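Local coordinates for protein nicking enzyme (Staphylococcus aureus, PDB 4HTE) that probably nicks one strand of plasmid DNA at the origin of transfer to start conjugation, the chain here being the helical C-terminal domain of this relaxase, at residues 107-118 with 132-140; 14-24 with 90-99. All coordinates share one frame; numbering follows the deposited sequence.

Contact 1: 107-118 with 132-140; sequences YSDDEKIFITRT and LEDIVKEKR
I115 and I135 meet at the centre of the crossing between the helix 109-118 and the helix 132-140, with I115 CG1 3.4 Å from I135 CG2. Both branches of I115 are used: CG2 lies 3.5 Å from L132 CD1, while CD1 lies along I135 CG2 near the L132 carbonyl. I135 sends CG1 away from its backbone N (chi1 -161°), which carries CD1 across to F114, where it lies 3.4 Å from CE2. F114, whose side chain also touches P41 and I42 of helix 41-58, turns one face of its ring to K139 CB in a CH-pi contact. I115, L132, I135 and F114, all buried, make up the dense part of the interface, and no hydrogen bond crosses it. The two axes approach to 9.7 Å with 105° between their directions, so two consecutive helices of the all-helical domain cross nearly at right angles. Toward the start of helix 109-118 the packing thins out. V136 CG2 rests 3.7 Å from E111 CG, on the aliphatic part of a glutamate whose carboxylate turns back to its own helix end: S108 N donates to E111 OE1 (3.0 Å, 171°) and E111 N to S108 OG, a capping box. Y107 CE2 lies 3.9 Å from L132 CD2, and the tyrosine OH comes up to the backbone of E133. On the more open flank, the K139 chain runs past F114 toward D110, but its ammonium forms a salt bridge with E143 of its own helix.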
loop_
_atom_site.group_PDB
_atom_site.type_symbol
_atom_site.label_atom_id
_atom_site.label_comp_id
_atom_site.label_asym_id
_atom_site.label_seq_id
_atom_site.Cartn_x
_atom_site.Cartn_y
_atom_site.Cartn_z
ATOM N N TYR A 107 -19.725 6.108 -13.685
ATOM C CA TYR A 107 -18.608 5.257 -13.273
ATOM C C TYR A 107 -17.849 4.699 -14.474
ATOM O O TYR A 107 -18.389 4.605 -15.574
ATOM C CB TYR A 107 -19.107 4.111 -12.387
ATOM C CG TYR A 107 -19.739 4.587 -11.100
ATOM C CD1 TYR A 107 -18.979 5.213 -10.120
ATOM C CD2 TYR A 107 -21.095 4.411 -10.863
ATOM C CE1 TYR A 107 -19.552 5.653 -8.944
ATOM C CE2 TYR A 107 -21.677 4.847 -9.690
ATOM C CZ TYR A 107 -20.903 5.466 -8.734
ATOM O OH TYR A 107 -21.484 5.901 -7.564
ATOM N N SER A 108 -16.591 4.335 -14.248
ATOM C CA SER A 108 -15.729 3.828 -15.310
ATOM C C SER A 108 -15.950 2.338 -15.518
ATOM O O SER A 108 -16.525 1.663 -14.668
ATOM C CB SER A 108 -14.262 4.078 -14.963
ATOM O OG SER A 108 -13.881 3.324 -13.827
ATOM N N ASP A 109 -15.480 1.829 -16.651
ATOM C CA ASP A 109 -15.638 0.420 -16.986
ATOM C C ASP A 109 -15.056 -0.474 -15.897
ATOM O O ASP A 109 -15.713 -1.406 -15.435
ATOM C CB ASP A 109 -14.977 0.120 -18.330
ATOM C CG ASP A 109 -15.652 0.842 -19.480
ATOM O OD1 ASP A 109 -16.389 1.815 -19.217
ATOM O OD2 ASP A 109 -15.444 0.440 -20.644
ATOM N N ASP A 110 -13.823 -0.190 -15.486
ATOM C CA ASP A 110 -13.197 -0.948 -14.410
ATOM C C ASP A 110 -14.036 -0.874 -13.142
ATOM O O ASP A 110 -14.357 -1.899 -12.539
ATOM C CB ASP A 110 -11.785 -0.433 -14.136
ATOM C CG ASP A 110 -10.752 -1.065 -15.046
ATOM O OD1 ASP A 110 -10.976 -2.211 -15.490
ATOM O OD2 ASP A 110 -9.718 -0.418 -15.315
ATOM N N GLU A 111 -14.390 0.341 -12.742
ATOM C CA GLU A 111 -15.210 0.540 -11.555
ATOM C C GLU A 111 -16.495 -0.277 -11.656
ATOM O O GLU A 111 -16.834 -1.024 -10.741
ATOM C CB GLU A 111 -15.528 2.024 -11.369
ATOM C CG GLU A 111 -14.329 2.857 -10.939
ATOM C CD GLU A 111 -14.613 4.346 -10.945
ATOM O OE1 GLU A 111 -15.714 4.740 -11.382
ATOM O OE2 GLU A 111 -13.734 5.123 -10.513
ATOM N N LYS A 112 -17.199 -0.142 -12.775
ATOM C CA LYS A 112 -18.429 -0.891 -13.004
ATOM C C LYS A 112 -18.214 -2.381 -12.766
ATOM O O LYS A 112 -18.919 -2.998 -11.970
ATOM C CB LYS A 112 -18.934 -0.667 -14.429
ATOM C CG LYS A 112 -19.582 0.685 -14.658
ATOM C CD LYS A 112 -19.915 0.881 -16.127
ATOM C CE LYS A 112 -20.660 2.181 -16.367
ATOM N NZ LYS A 112 -20.650 2.574 -17.806
ATOM N N ILE A 113 -17.238 -2.951 -13.464
ATOM C CA ILE A 113 -16.927 -4.369 -13.336
ATOM C C ILE A 113 -16.781 -4.765 -11.872
ATOM O O ILE A 113 -17.362 -5.755 -11.427
ATOM C CB ILE A 113 -15.628 -4.718 -14.074
ATOM C CG1 ILE A 113 -15.837 -4.610 -15.584
ATOM C CG2 ILE A 113 -15.177 -6.122 -13.710
ATOM C CD1 ILE A 113 -14.553 -4.477 -16.363
ATOM N N PHE A 114 -15.999 -3.990 -11.128
ATOM C CA PHE A 114 -15.786 -4.259 -9.711
ATOM C C PHE A 114 -17.114 -4.271 -8.965
ATOM O O PHE A 114 -17.409 -5.203 -8.218
ATOM C CB PHE A 114 -14.852 -3.213 -9.099
ATOM C CG PHE A 114 -14.459 -3.509 -7.677
ATOM C CD1 PHE A 114 -13.461 -4.429 -7.397
ATOM C CD2 PHE A 114 -15.081 -2.863 -6.620
ATOM C CE1 PHE A 114 -13.095 -4.704 -6.092
ATOM C CE2 PHE A 114 -14.717 -3.133 -5.311
ATOM C CZ PHE A 114 -13.723 -4.054 -5.049
ATOM N N ILE A 115 -17.915 -3.232 -9.177
ATOM C CA ILE A 115 -19.200 -3.106 -8.505
ATOM C C ILE A 115 -20.136 -4.238 -8.909
ATOM O O ILE A 115 -20.753 -4.877 -8.061
ATOM C CB ILE A 115 -19.869 -1.760 -8.829
ATOM C CG1 ILE A 115 -18.975 -0.607 -8.365
ATOM C CG2 ILE A 115 -21.240 -1.679 -8.174
ATOM C CD1 ILE A 115 -19.603 0.760 -8.487
ATOM N N THR A 116 -20.230 -4.477 -10.210
ATOM C CA THR A 116 -21.078 -5.534 -10.743
ATOM C C THR A 116 -20.778 -6.862 -10.062
ATOM O O THR A 116 -21.683 -7.553 -9.601
ATOM C CB THR A 116 -20.869 -5.704 -12.259
ATOM O OG1 THR A 116 -21.386 -4.560 -12.948
ATOM C CG2 THR A 116 -21.572 -6.960 -12.767
ATOM N N ARG A 117 -19.497 -7.207 -10.001
ATOM C CA ARG A 117 -19.069 -8.498 -9.480
ATOM C C ARG A 117 -19.282 -8.625 -7.977
ATOM O O ARG A 117 -19.546 -9.715 -7.469
ATOM C CB ARG A 117 -17.596 -8.715 -9.812
ATOM C CG ARG A 117 -17.326 -8.846 -11.300
ATOM C CD ARG A 117 -17.875 -10.153 -11.843
ATOM N NE ARG A 117 -17.217 -11.300 -11.229
ATOM C CZ ARG A 117 -17.526 -12.569 -11.475
ATOM N NH1 ARG A 117 -18.496 -12.875 -12.326
ATOM N NH2 ARG A 117 -16.859 -13.537 -10.864
ATOM N N THR A 118 -19.165 -7.511 -7.266
ATOM C CA THR A 118 -19.307 -7.522 -5.818
ATOM C C THR A 118 -20.769 -7.701 -5.424
ATOM O O THR A 118 -21.079 -8.424 -4.479
ATOM C CB THR A 118 -18.765 -6.225 -5.192
ATOM O OG1 THR A 118 -18.067 -5.468 -6.187
ATOM C CG2 THR A 118 -17.814 -6.541 -4.045
ATOM N N LEU A 132 -23.865 2.814 -3.735
ATOM C CA LEU A 132 -23.010 2.422 -4.852
ATOM C C LEU A 132 -21.738 3.263 -4.903
ATOM O O LEU A 132 -20.759 2.885 -5.543
ATOM C CB LEU A 132 -23.766 2.551 -6.176
ATOM C CG LEU A 132 -23.399 1.502 -7.225
ATOM C CD1 LEU A 132 -23.914 0.131 -6.808
ATOM C CD2 LEU A 132 -23.942 1.889 -8.590
ATOM N N GLU A 133 -21.762 4.413 -4.236
ATOM C CA GLU A 133 -20.578 5.260 -4.143
ATOM C C GLU A 133 -19.559 4.663 -3.176
ATOM O O GLU A 133 -18.352 4.761 -3.396
ATOM C CB GLU A 133 -20.971 6.671 -3.690
ATOM C CG GLU A 133 -19.855 7.461 -3.016
ATOM C CD GLU A 133 -18.664 7.707 -3.923
ATOM O OE1 GLU A 133 -18.586 7.074 -4.997
ATOM O OE2 GLU A 133 -17.806 8.541 -3.562
ATOM N N ASP A 134 -20.056 4.043 -2.110
ATOM C CA ASP A 134 -19.200 3.471 -1.073
ATOM C C ASP A 134 -18.405 2.268 -1.574
ATOM O O ASP A 134 -17.237 2.099 -1.229
ATOM C CB ASP A 134 -20.044 3.062 0.137
ATOM C CG ASP A 134 -20.375 4.232 1.043
ATOM O OD1 ASP A 134 -19.484 5.076 1.279
ATOM O OD2 ASP A 134 -21.528 4.302 1.521
ATOM N N ILE A 135 -19.042 1.431 -2.385
ATOM C CA ILE A 135 -18.411 0.200 -2.846
ATOM C C ILE A 135 -17.152 0.501 -3.662
ATOM O O ILE A 135 -16.176 -0.243 -3.597
ATOM C CB ILE A 135 -19.396 -0.662 -3.669
ATOM C CG1 ILE A 135 -18.915 -2.114 -3.749
ATOM C CG2 ILE A 135 -19.587 -0.074 -5.048
ATOM C CD1 ILE A 135 -17.970 -2.405 -4.899
ATOM N N VAL A 136 -17.168 1.596 -4.417
ATOM C CA VAL A 136 -16.003 1.982 -5.210
ATOM C C VAL A 136 -14.838 2.322 -4.284
ATOM O O VAL A 136 -13.690 1.972 -4.558
ATOM C CB VAL A 136 -16.306 3.183 -6.137
ATOM C CG1 VAL A 136 -15.616 4.451 -5.638
ATOM C CG2 VAL A 136 -15.879 2.869 -7.563
ATOM N N LYS A 137 -15.147 3.001 -3.185
ATOM C CA LYS A 137 -14.152 3.337 -2.176
ATOM C C LYS A 137 -13.412 2.074 -1.755
ATOM O O LYS A 137 -12.226 2.115 -1.434
ATOM C CB LYS A 137 -14.835 3.978 -0.965
ATOM C CG LYS A 137 -13.898 4.485 0.120
ATOM C CD LYS A 137 -14.680 4.862 1.373
ATOM C CE LYS A 137 -13.795 5.496 2.429
ATOM N NZ LYS A 137 -13.390 6.882 2.057
ATOM N N GLU A 138 -14.122 0.951 -1.761
ATOM C CA GLU A 138 -13.540 -0.325 -1.367
ATOM C C GLU A 138 -12.459 -0.757 -2.353
ATOM O O GLU A 138 -11.371 -1.160 -1.948
ATOM C CB GLU A 138 -14.625 -1.401 -1.272
ATOM C CG GLU A 138 -14.148 -2.730 -0.712
ATOM C CD GLU A 138 -15.251 -3.773 -0.686
ATOM O OE1 GLU A 138 -16.410 -3.412 -0.385
ATOM O OE2 GLU A 138 -14.962 -4.955 -0.974
ATOM N N LYS A 139 -12.761 -0.676 -3.647
ATOM C CA LYS A 139 -11.796 -1.066 -4.673
ATOM C C LYS A 139 -10.583 -0.148 -4.630
ATOM O O LYS A 139 -9.443 -0.601 -4.704
ATOM C CB LYS A 139 -12.420 -1.023 -6.071
ATOM C CG LYS A 139 -11.978 0.173 -6.912
ATOM C CD LYS A 139 -12.443 0.066 -8.353
ATOM C CE LYS A 139 -11.631 -0.965 -9.116
ATOM N NZ LYS A 139 -11.202 -0.454 -10.449
ATOM N N ARG A 140 -10.839 1.150 -4.517
ATOM C CA ARG A 140 -9.771 2.137 -4.485
ATOM C C ARG A 140 -8.768 1.808 -3.382
ATOM O O ARG A 140 -7.559 1.951 -3.566
ATOM C CB ARG A 140 -10.349 3.539 -4.278
#

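Contact 2: 14-24 with 90-99; sequences LNAFSYMNKSD and KQAGIFFDKN
Q91 reaches from helix 64-99 into the two overlapping beta turns that precede helix 22-35, a type I turn from N15 to S18 and a type II turn from F17 to M20. Its side chain is fully extended, with CG anti to the backbone N (chi1 -177°), and this carries the amide clear of the helix to the turn backbone. There NE2 donates to A16 O over 2.7 Å, with an N-H...O angle of 145° and the donor tilted out of the carbonyl plane. The S18 carbonyl also lies near NE2. On the other end of the amide, OE1 faces the selenomethionine M20, whose SE lies 3.4 Å away; the M20 methyl CE lies on the far side of SE from the amide oxygen, and the residue also packs on V87 and L28.

Y19 makes the broadest contact. It occupies the left-handed region of backbone space (phi 65°), as the third residue of a type II turn commonly does, and its ring is laid along helix 90-99. I94 runs alongside it, pointing the other way, with CG2 3.3 Å from Y19 CD1. F95 contributes both backbone and ring: its CA sits over one face of the tyrosine toward the rim, and F95 CD2 lies 3.8 Å from Y19 CE2. K98 bends at chi2 so that its methylene chain follows the tyrosine, CD coming 3.5 Å from Y19 CE1 and NZ ending at the ring edge, in plane. Past the phenol, N99 closes the helix end, and L14 comes in beside the tyrosine hydroxyl, its CD1 4.3 Å from F95 CE2.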
loop_
_atom_site.group_PDB
_atom_site.type_symbol
_atom_site.label_atom_id
_atom_site.label_comp_id
_atom_site.label_asym_id
_atom_site.label_seq_id
_atom_site.Cartn_x
_atom_site.Cartn_y
_atom_site.Cartn_z
ATOM N N LEU A 14 -30.197 -12.095 -7.707
ATOM C CA LEU A 14 -29.276 -12.377 -8.807
ATOM C C LEU A 14 -28.056 -13.158 -8.336
ATOM O O LEU A 14 -27.676 -13.085 -7.169
ATOM C CB LEU A 14 -28.815 -11.074 -9.455
ATOM C CG LEU A 14 -29.889 -10.279 -10.195
ATOM C CD1 LEU A 14 -29.348 -8.925 -10.628
ATOM C CD2 LEU A 14 -30.402 -11.066 -11.393
ATOM N N ASN A 15 -27.446 -13.899 -9.258
ATOM C CA ASN A 15 -26.236 -14.657 -8.961
ATOM C C ASN A 15 -25.100 -14.292 -9.917
ATOM O O ASN A 15 -25.308 -13.593 -10.907
ATOM C CB ASN A 15 -26.517 -16.163 -9.009
ATOM C CG ASN A 15 -26.640 -16.695 -10.425
ATOM O OD1 ASN A 15 -27.000 -15.967 -11.351
ATOM N ND2 ASN A 15 -26.342 -17.978 -10.598
ATOM N N ALA A 16 -23.902 -14.781 -9.615
ATOM C CA ALA A 16 -22.688 -14.404 -10.337
ATOM C C ALA A 16 -22.801 -14.509 -11.859
ATOM O O ALA A 16 -22.189 -13.722 -12.579
ATOM C CB ALA A 16 -21.523 -15.243 -9.848
ATOM N N PHE A 17 -23.574 -15.476 -12.348
ATOM C CA PHE A 17 -23.650 -15.739 -13.786
ATOM C C PHE A 17 -24.838 -15.055 -14.460
ATOM O O PHE A 17 -25.183 -15.375 -15.599
ATOM C CB PHE A 17 -23.693 -17.248 -14.045
ATOM C CG PHE A 17 -22.373 -17.932 -13.838
ATOM C CD1 PHE A 17 -21.792 -17.977 -12.581
ATOM C CD2 PHE A 17 -21.712 -18.529 -14.897
ATOM C CE1 PHE A 17 -20.576 -18.602 -12.385
ATOM C CE2 PHE A 17 -20.495 -19.157 -14.707
ATOM C CZ PHE A 17 -19.926 -19.193 -13.449
ATOM N N SER A 18 -25.456 -14.110 -13.759
ATOM C CA SER A 18 -26.558 -13.345 -14.325
ATOM C C SER A 18 -26.056 -12.472 -15.470
ATOM O O SER A 18 -24.955 -11.927 -15.406
ATOM C CB SER A 18 -27.209 -12.473 -13.250
ATOM O OG SER A 18 -27.805 -13.266 -12.238
ATOM N N TYR A 19 -26.867 -12.345 -16.515
ATOM C CA TYR A 19 -26.533 -11.505 -17.662
ATOM C C TYR A 19 -25.318 -12.024 -18.432
ATOM O O TYR A 19 -24.733 -11.296 -19.235
ATOM C CB TYR A 19 -26.252 -10.068 -17.214
ATOM C CG TYR A 19 -27.293 -9.480 -16.293
ATOM C CD1 TYR A 19 -28.566 -9.183 -16.755
ATOM C CD2 TYR A 19 -26.996 -9.203 -14.967
ATOM C CE1 TYR A 19 -29.519 -8.640 -15.918
ATOM C CE2 TYR A 19 -27.942 -8.658 -14.122
ATOM C CZ TYR A 19 -29.202 -8.377 -14.602
ATOM O OH TYR A 19 -30.148 -7.835 -13.762
HETATM N N MSE A 20 -24.939 -13.276 -18.192
HETATM C CA MSE A 20 -23.746 -13.836 -18.821
HETATM C C MSE A 20 -24.065 -14.985 -19.761
HETATM O O MSE A 20 -24.599 -16.011 -19.342
HETATM C CB MSE A 20 -22.776 -14.334 -17.755
HETATM C CG MSE A 20 -21.548 -13.472 -17.590
HETATM SE SE MSE A 20 -20.175 -14.393 -16.564
HETATM C CE MSE A 20 -19.455 -15.552 -17.948
ATOM N N ASN A 21 -23.713 -14.813 -21.032
ATOM C CA ASN A 21 -23.867 -15.872 -22.018
ATOM C C ASN A 21 -23.169 -17.145 -21.566
ATOM O O ASN A 21 -22.297 -17.110 -20.700
ATOM C CB ASN A 21 -23.299 -15.436 -23.368
ATOM C CG ASN A 21 -24.218 -14.486 -24.110
ATOM O OD1 ASN A 21 -25.439 -14.525 -23.946
ATOM N ND2 ASN A 21 -23.634 -13.633 -24.944
ATOM N N LYS A 22 -23.555 -18.268 -22.159
ATOM C CA LYS A 22 -22.956 -19.549 -21.815
ATOM C C LYS A 22 -21.591 -19.694 -22.478
ATOM O O LYS A 22 -20.746 -20.458 -22.015
ATOM C CB LYS A 22 -23.878 -20.699 -22.221
ATOM C CG LYS A 22 -25.231 -20.664 -21.530
ATOM C CD LYS A 22 -26.047 -21.914 -21.816
ATOM C CE LYS A 22 -25.443 -23.153 -21.170
ATOM N NZ LYS A 22 -25.439 -23.079 -19.682
ATOM N N SER A 23 -21.376 -18.955 -23.561
ATOM C CA SER A 23 -20.076 -18.933 -24.211
ATOM C C SER A 23 -19.070 -18.265 -23.283
ATOM O O SER A 23 -17.923 -18.701 -23.172
ATOM C CB SER A 23 -20.152 -18.176 -25.536
ATOM O OG SER A 23 -18.894 -18.168 -26.191
ATOM N N ASP A 24 -19.515 -17.206 -22.612
ATOM C CA ASP A 24 -18.676 -16.486 -21.662
ATOM C C ASP A 24 -18.486 -17.305 -20.389
ATOM O O ASP A 24 -17.373 -17.419 -19.878
ATOM C CB ASP A 24 -19.294 -15.129 -21.318
ATOM C CG ASP A 24 -19.396 -14.210 -22.520
ATOM O OD1 ASP A 24 -18.441 -14.176 -23.326
ATOM O OD2 ASP A 24 -20.428 -13.520 -22.659
ATOM N N LYS A 90 -18.890 -6.825 -20.461
ATOM C CA LYS A 90 -20.218 -7.076 -21.006
ATOM C C LYS A 90 -21.233 -7.256 -19.884
ATOM O O LYS A 90 -22.299 -6.642 -19.895
ATOM C CB LYS A 90 -20.209 -8.319 -21.899
ATOM C CG LYS A 90 -19.405 -8.164 -23.175
ATOM C CD LYS A 90 -19.415 -9.445 -23.991
ATOM C CE LYS A 90 -18.637 -9.267 -25.280
ATOM N NZ LYS A 90 -18.625 -10.505 -26.095
ATOM N N GLN A 91 -20.891 -8.094 -18.909
ATOM C CA GLN A 91 -21.791 -8.389 -17.802
ATOM C C GLN A 91 -22.123 -7.138 -16.995
ATOM O O GLN A 91 -23.258 -6.961 -16.550
ATOM C CB GLN A 91 -21.175 -9.440 -16.883
ATOM C CG GLN A 91 -22.087 -9.861 -15.749
ATOM C CD GLN A 91 -21.469 -10.932 -14.884
ATOM O OE1 GLN A 91 -20.325 -11.333 -15.095
ATOM N NE2 GLN A 91 -22.222 -11.401 -13.903
ATOM N N ALA A 92 -21.128 -6.279 -16.804
ATOM C CA ALA A 92 -21.312 -5.051 -16.039
ATOM C C ALA A 92 -22.235 -4.084 -16.773
ATOM O O ALA A 92 -23.177 -3.546 -16.190
ATOM C CB ALA A 92 -19.965 -4.395 -15.758
ATOM N N GLY A 93 -21.960 -3.871 -18.056
ATOM C CA GLY A 93 -22.777 -2.988 -18.870
ATOM C C GLY A 93 -24.243 -3.359 -18.779
ATOM O O GLY A 93 -25.089 -2.514 -18.488
ATOM N N ILE A 94 -24.541 -4.632 -19.025
ATOM C CA ILE A 94 -25.907 -5.130 -18.933
ATOM C C ILE A 94 -26.446 -4.881 -17.532
ATOM O O ILE A 94 -27.539 -4.343 -17.361
ATOM C CB ILE A 94 -25.991 -6.646 -19.220
ATOM C CG1 ILE A 94 -25.468 -6.971 -20.623
ATOM C CG2 ILE A 94 -27.429 -7.133 -19.073
ATOM C CD1 ILE A 94 -25.366 -8.459 -20.910
ATOM N N PHE A 95 -25.665 -5.278 -16.534
ATOM C CA PHE A 95 -26.068 -5.156 -15.140
ATOM C C PHE A 95 -26.526 -3.742 -14.797
ATOM O O PHE A 95 -27.522 -3.557 -14.098
ATOM C CB PHE A 95 -24.915 -5.555 -14.220
ATOM C CG PHE A 95 -25.213 -5.366 -12.762
ATOM C CD1 PHE A 95 -25.028 -4.134 -12.157
ATOM C CD2 PHE A 95 -25.679 -6.421 -11.996
ATOM C CE1 PHE A 95 -25.303 -3.957 -10.816
ATOM C CE2 PHE A 95 -25.956 -6.250 -10.654
ATOM C CZ PHE A 95 -25.766 -5.015 -10.064
ATOM N N PHE A 96 -25.797 -2.748 -15.291
ATOM C CA PHE A 96 -26.095 -1.355 -14.970
ATOM C C PHE A 96 -27.370 -0.866 -15.649
ATOM O O PHE A 96 -28.242 -0.295 -14.998
ATOM C CB PHE A 96 -24.916 -0.453 -15.339
ATOM C CG PHE A 96 -23.982 -0.188 -14.195
ATOM C CD1 PHE A 96 -23.014 -1.113 -13.840
ATOM C CD2 PHE A 96 -24.077 0.987 -13.467
ATOM C CE1 PHE A 96 -22.158 -0.871 -12.783
ATOM C CE2 PHE A 96 -23.222 1.235 -12.409
ATOM C CZ PHE A 96 -22.262 0.305 -12.066
ATOM N N ASP A 97 -27.477 -1.087 -16.954
ATOM C CA ASP A 97 -28.677 -0.700 -17.685
ATOM C C ASP A 97 -29.911 -1.273 -16.996
ATOM O O ASP A 97 -30.943 -0.610 -16.894
ATOM C CB ASP A 97 -28.614 -1.195 -19.131
ATOM C CG ASP A 97 -27.380 -0.704 -19.864
ATOM O OD1 ASP A 97 -26.822 0.339 -19.463
ATOM O OD2 ASP A 97 -26.968 -1.361 -20.846
ATOM N N LYS A 98 -29.791 -2.506 -16.517
ATOM C CA LYS A 98 -30.914 -3.221 -15.921
ATOM C C LYS A 98 -31.242 -2.729 -14.513
ATOM O O LYS A 98 -32.412 -2.612 -14.148
ATOM C CB LYS A 98 -30.610 -4.721 -15.875
ATOM C CG LYS A 98 -30.308 -5.348 -17.229
ATOM C CD LYS A 98 -31.413 -6.294 -17.671
ATOM C CE LYS A 98 -30.937 -7.220 -18.780
ATOM N NZ LYS A 98 -31.876 -8.350 -19.022
ATOM N N ASN A 99 -30.209 -2.443 -13.725
ATOM C CA ASN A 99 -30.392 -2.148 -12.306
ATOM C C ASN A 99 -30.066 -0.706 -11.913
ATOM O O ASN A 99 -30.800 -0.088 -11.141
ATOM C CB ASN A 99 -29.555 -3.122 -11.473
ATOM C CG ASN A 99 -29.930 -4.570 -11.727
ATOM O OD1 ASN A 99 -29.124 -5.355 -12.229
ATOM N ND2 ASN A 99 -31.163 -4.929 -11.389
#

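Overall arrangement
From the N terminus, the chain first forms the turns of 14-24 and then runs through helices 22-35 and 41-58 before helix 64-99 returns to them. Contact 2 thus closes a largely helical excursion of 65 residues. Contact 1 opens only afterwards: helix 109-122 and helix 130-152 cross with 13 residues between the two segments. The contacts are therefore in series, neither nested nor interleaved, with centres about 15 Å apart. They nevertheless adjoin, because helix 64-99 packs against helix 109-122, T116 lying on A92 and K112 on F96. Together they tie the N-terminal turns, through helices 64-99 and 109-122, to helix 130-152.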